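Local structure of molybdopterin biosynthesis moeA protein (Pyrococcus horikoshii, 1WU2) at residues Phe53-Ile63 with Lys99-Pro110. The protein probably takes part in molybdenum cofactor biosynthesis, as a MoeA-family protein that would promote molybdenum insertion into molybdopterin. Residues are numbered along the deposited sequence; the frame is centred on the assembly and turned at random.
Sequences FDRAAVDGYAI and KAIKVLTGTRIP
Antiparallel strand pairing joins G60–A62 to I101–V103, on two neighbouring interior strands of the mixed sheet of the MoeA N-terminal region, and the preceding residues 53–59 pack against the turn that follows strand 99–103. G60 and V103 exchange two backbone hydrogen bonds, as do A62 and I101. Between these pairs the Y61 ring leans obliquely on the K102 chain, CE1 lying 3.6 Å from CB; extended until its last torsion (chi4 -73°), that chain passes Y61 OH, and its NZ hydrogen-bonds Q119 OE1. On the other face, A62 CB meets P110 CD, while A56 CB touches V103 CG2. Just past strand 99–103, D59 OD2 accepts both T105 N (3.0 Å) and T105 OG1 (2.7 Å), which reach it from opposite faces of the carboxylate plane. With D59 cut back to an alanine, both T105 donors would probably lose this acceptor, leaving T105 less firmly held. The type II turn L104–T107 is gripped again through A56, whose O takes a nearly straight bond from G106 N (2.9 Å, 171°) and whose N donates to T107 O. G106 O lies at the in-plane edge of the R55 guanidinium, whose NH2 hydrogen-bonds G206 O of the second subunit. The whole is a short antiparallel ladder, then a type II turn and an isolated bridge, R55 with R108.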
loop_
_atom_site.group_PDB
_atom_site.type_symbol
_atom_site.label_atom_id
_atom_site.label_comp_id
_atom_site.label_asym_id
_atom_site.label_seq_id
_atom_site.Cartn_x
_atom_site.Cartn_y
_atom_site.Cartn_z
ATOM N N PHE A 53 12.340 -26.898 20.757
ATOM C CA PHE A 53 11.982 -27.773 21.881
ATOM C C PHE A 53 11.070 -27.089 22.908
ATOM O O PHE A 53 10.852 -25.879 22.853
ATOM C CB PHE A 53 13.240 -28.334 22.567
ATOM C CG PHE A 53 14.236 -27.285 22.980
ATOM C CD1 PHE A 53 14.195 -26.737 24.250
ATOM C CD2 PHE A 53 15.220 -26.858 22.104
ATOM C CE1 PHE A 53 15.118 -25.775 24.644
ATOM C CE2 PHE A 53 16.147 -25.891 22.490
ATOM C CZ PHE A 53 16.092 -25.350 23.761
ATOM N N ASP A 54 10.522 -27.885 23.828
ATOM C CA ASP A 54 9.689 -27.370 24.918
ATOM C C ASP A 54 10.569 -26.556 25.860
ATOM O O ASP A 54 11.569 -27.062 26.352
ATOM C CB ASP A 54 9.030 -28.509 25.716
ATOM C CG ASP A 54 8.158 -29.420 24.862
ATOM O OD1 ASP A 54 7.676 -28.985 23.799
ATOM O OD2 ASP A 54 7.895 -30.599 25.184
ATOM N N ARG A 55 10.186 -25.305 26.113
ATOM C CA ARG A 55 10.974 -24.384 26.931
ATOM C C ARG A 55 10.196 -23.914 28.147
ATOM O O ARG A 55 8.974 -23.812 28.109
ATOM C CB ARG A 55 11.346 -23.144 26.120
ATOM C CG ARG A 55 12.122 -23.418 24.841
ATOM C CD ARG A 55 13.467 -22.719 24.788
ATOM N NE ARG A 55 13.756 -22.140 23.486
ATOM C CZ ARG A 55 14.861 -21.460 23.200
ATOM N NH1 ARG A 55 15.797 -21.266 24.129
ATOM N NH2 ARG A 55 15.028 -20.974 21.975
ATOM N N ALA A 56 10.913 -23.602 29.219
ATOM C CA ALA A 56 10.317 -22.912 30.353
ATOM C C ALA A 56 10.114 -21.452 29.950
ATOM O O ALA A 56 11.044 -20.805 29.484
ATOM C CB ALA A 56 11.222 -23.011 31.566
ATOM N N ALA A 57 8.896 -20.948 30.115
ATOM C CA ALA A 57 8.568 -19.558 29.790
ATOM C C ALA A 57 8.888 -18.621 30.953
ATOM O O ALA A 57 8.771 -17.405 30.824
ATOM C CB ALA A 57 7.095 -19.442 29.419
ATOM N N VAL A 58 9.288 -19.199 32.082
ATOM C CA VAL A 58 9.561 -18.446 33.298
ATOM C C VAL A 58 10.629 -19.154 34.145
ATOM O O VAL A 58 10.832 -20.364 34.017
ATOM C CB VAL A 58 8.245 -18.271 34.111
ATOM C CG1 VAL A 58 7.862 -19.562 34.844
ATOM C CG2 VAL A 58 8.348 -17.106 35.072
ATOM N N ASP A 59 11.316 -18.397 34.997
ATOM C CA ASP A 59 12.219 -18.981 35.988
ATOM C C ASP A 59 11.352 -19.641 37.044
ATOM O O ASP A 59 10.584 -18.957 37.718
ATOM C CB ASP A 59 13.098 -17.918 36.658
ATOM C CG ASP A 59 13.881 -17.083 35.664
ATOM O OD1 ASP A 59 14.581 -16.147 36.100
ATOM O OD2 ASP A 59 13.856 -17.277 34.434
ATOM N N GLY A 60 11.452 -20.959 37.181
ATOM C CA GLY A 60 10.614 -21.672 38.128
ATOM C C GLY A 60 11.052 -23.088 38.443
ATOM O O GLY A 60 12.239 -23.380 38.448
ATOM N N TYR A 61 10.080 -23.954 38.723
ATOM C CA TYR A 61 10.330 -25.357 39.034
ATOM C C TYR A 61 9.496 -26.251 38.118
ATOM O O TYR A 61 8.271 -26.147 38.089
ATOM C CB TYR A 61 9.981 -25.644 40.495
ATOM C CG TYR A 61 10.844 -24.892 41.480
ATOM C CD1 TYR A 61 12.091 -25.380 41.857
ATOM C CD2 TYR A 61 10.418 -23.686 42.027
ATOM C CE1 TYR A 61 12.891 -24.688 42.757
ATOM C CE2 TYR A 61 11.207 -22.988 42.926
ATOM C CZ TYR A 61 12.443 -23.494 43.288
ATOM O OH TYR A 61 13.230 -22.803 44.180
ATOM N N ALA A 62 10.165 -27.122 37.369
ATOM C CA ALA A 62 9.489 -28.074 36.500
ATOM C C ALA A 62 8.879 -29.201 37.335
ATOM O O ALA A 62 9.596 -30.007 37.920
ATOM C CB ALA A 62 10.466 -28.631 35.474
ATOM N N ILE A 63 7.550 -29.239 37.392
ATOM C CA ILE A 63 6.825 -30.206 38.211
ATOM C C ILE A 63 5.893 -31.051 37.355
ATOM O O ILE A 63 5.872 -30.925 36.131
ATOM C CB ILE A 63 6.012 -29.469 39.305
ATOM C CG1 ILE A 63 4.953 -28.554 38.676
ATOM C CG2 ILE A 63 6.943 -28.663 40.202
ATOM C CD1 ILE A 63 3.859 -28.135 39.635
ATOM N N LYS A 99 8.274 -34.579 42.902
ATOM C CA LYS A 99 9.590 -34.006 42.606
ATOM C C LYS A 99 9.481 -32.698 41.825
ATOM O O LYS A 99 8.407 -32.330 41.351
ATOM C CB LYS A 99 10.448 -35.002 41.817
ATOM C CG LYS A 99 10.548 -36.396 42.431
ATOM C CD LYS A 99 11.593 -36.456 43.535
ATOM C CE LYS A 99 11.736 -37.868 44.096
ATOM N NZ LYS A 99 11.483 -37.919 45.562
ATOM N N ALA A 100 10.613 -32.013 41.694
ATOM C CA ALA A 100 10.683 -30.717 41.022
ATOM C C ALA A 100 12.131 -30.368 40.669
ATOM O O ALA A 100 13.053 -30.735 41.392
ATOM C CB ALA A 100 10.081 -29.631 41.905
ATOM N N ILE A 101 12.326 -29.659 39.559
ATOM C CA ILE A 101 13.665 -29.273 39.106
ATOM C C ILE A 101 13.695 -27.791 38.759
ATOM O O ILE A 101 13.093 -27.372 37.778
ATOM C CB ILE A 101 14.090 -30.120 37.873
ATOM C CG1 ILE A 101 14.304 -31.579 38.281
ATOM C CG2 ILE A 101 15.366 -29.553 37.230
ATOM C CD1 ILE A 101 14.535 -32.522 37.119
ATOM N N LYS A 102 14.399 -27.003 39.564
ATOM C CA LYS A 102 14.580 -25.580 39.284
ATOM C C LYS A 102 15.168 -25.352 37.893
ATOM O O LYS A 102 16.214 -25.905 37.559
ATOM C CB LYS A 102 15.489 -24.931 40.332
ATOM C CG LYS A 102 15.414 -23.410 40.358
ATOM C CD LYS A 102 16.126 -22.842 41.581
ATOM C CE LYS A 102 15.647 -21.439 41.915
ATOM N NZ LYS A 102 16.163 -20.446 40.944
ATOM N N VAL A 103 14.475 -24.551 37.089
ATOM C CA VAL A 103 14.955 -24.153 35.770
ATOM C C VAL A 103 14.916 -22.636 35.603
ATOM O O VAL A 103 14.332 -21.924 36.414
ATOM C CB VAL A 103 14.124 -24.809 34.642
ATOM C CG1 VAL A 103 14.371 -26.306 34.604
ATOM C CG2 VAL A 103 12.623 -24.509 34.795
ATOM N N LEU A 104 15.566 -22.152 34.551
ATOM C CA LEU A 104 15.465 -20.755 34.137
ATOM C C LEU A 104 14.662 -20.680 32.844
ATOM O O LEU A 104 14.386 -21.705 32.222
ATOM C CB LEU A 104 16.857 -20.160 33.925
ATOM C CG LEU A 104 17.716 -20.032 35.188
ATOM C CD1 LEU A 104 19.189 -19.876 34.826
ATOM C CD2 LEU A 104 17.252 -18.864 36.048
ATOM N N THR A 105 14.286 -19.466 32.450
ATOM C CA THR A 105 13.578 -19.237 31.192
ATOM C C THR A 105 14.482 -19.638 30.033
ATOM O O THR A 105 15.656 -19.279 30.013
ATOM C CB THR A 105 13.190 -17.751 31.047
ATOM O OG1 THR A 105 12.385 -17.338 32.159
ATOM C CG2 THR A 105 12.284 -17.531 29.834
ATOM N N GLY A 106 13.933 -20.386 29.079
ATOM C CA GLY A 106 14.696 -20.895 27.952
ATOM C C GLY A 106 15.142 -22.341 28.123
ATOM O O GLY A 106 15.395 -23.032 27.139
ATOM N N THR A 107 15.242 -22.800 29.369
ATOM C CA THR A 107 15.730 -24.148 29.659
ATOM C C THR A 107 14.744 -25.204 29.165
ATOM O O THR A 107 13.535 -25.056 29.325
ATOM C CB THR A 107 15.954 -24.330 31.173
ATOM O OG1 THR A 107 16.777 -23.274 31.679
ATOM C CG2 THR A 107 16.759 -25.591 31.465
ATOM N N ARG A 108 15.274 -26.270 28.575
ATOM C CA ARG A 108 14.454 -27.366 28.084
ATOM C C ARG A 108 13.757 -28.044 29.255
ATOM O O ARG A 108 14.385 -28.325 30.271
ATOM C CB ARG A 108 15.315 -28.383 27.335
ATOM C CG ARG A 108 14.514 -29.451 26.606
ATOM C CD ARG A 108 15.242 -30.766 26.484
ATOM N NE ARG A 108 16.242 -30.724 25.423
ATOM C CZ ARG A 108 17.324 -31.494 25.356
ATOM N NH1 ARG A 108 17.579 -32.406 26.290
ATOM N NH2 ARG A 108 18.155 -31.351 24.330
ATOM N N ILE A 109 12.461 -28.293 29.109
ATOM C CA ILE A 109 11.690 -28.946 30.158
ATOM C C ILE A 109 12.275 -30.340 30.371
ATOM O O ILE A 109 12.374 -31.117 29.421
ATOM C CB ILE A 109 10.186 -29.034 29.785
ATOM C CG1 ILE A 109 9.585 -27.638 29.550
ATOM C CG2 ILE A 109 9.405 -29.764 30.868
ATOM C CD1 ILE A 109 9.831 -26.639 30.659
ATOM N N PRO A 110 12.698 -30.651 31.596
ATOM C CA PRO A 110 13.244 -31.977 31.893
ATOM C C PRO A 110 12.278 -33.099 31.542
ATOM O O PRO A 110 11.064 -32.896 31.556
ATOM C CB PRO A 110 13.470 -31.937 33.407
ATOM C CG PRO A 110 13.594 -30.505 33.744
ATOM C CD PRO A 110 12.713 -29.776 32.782
HETATM O O HOH W 1 10.411 -15.114 31.293
#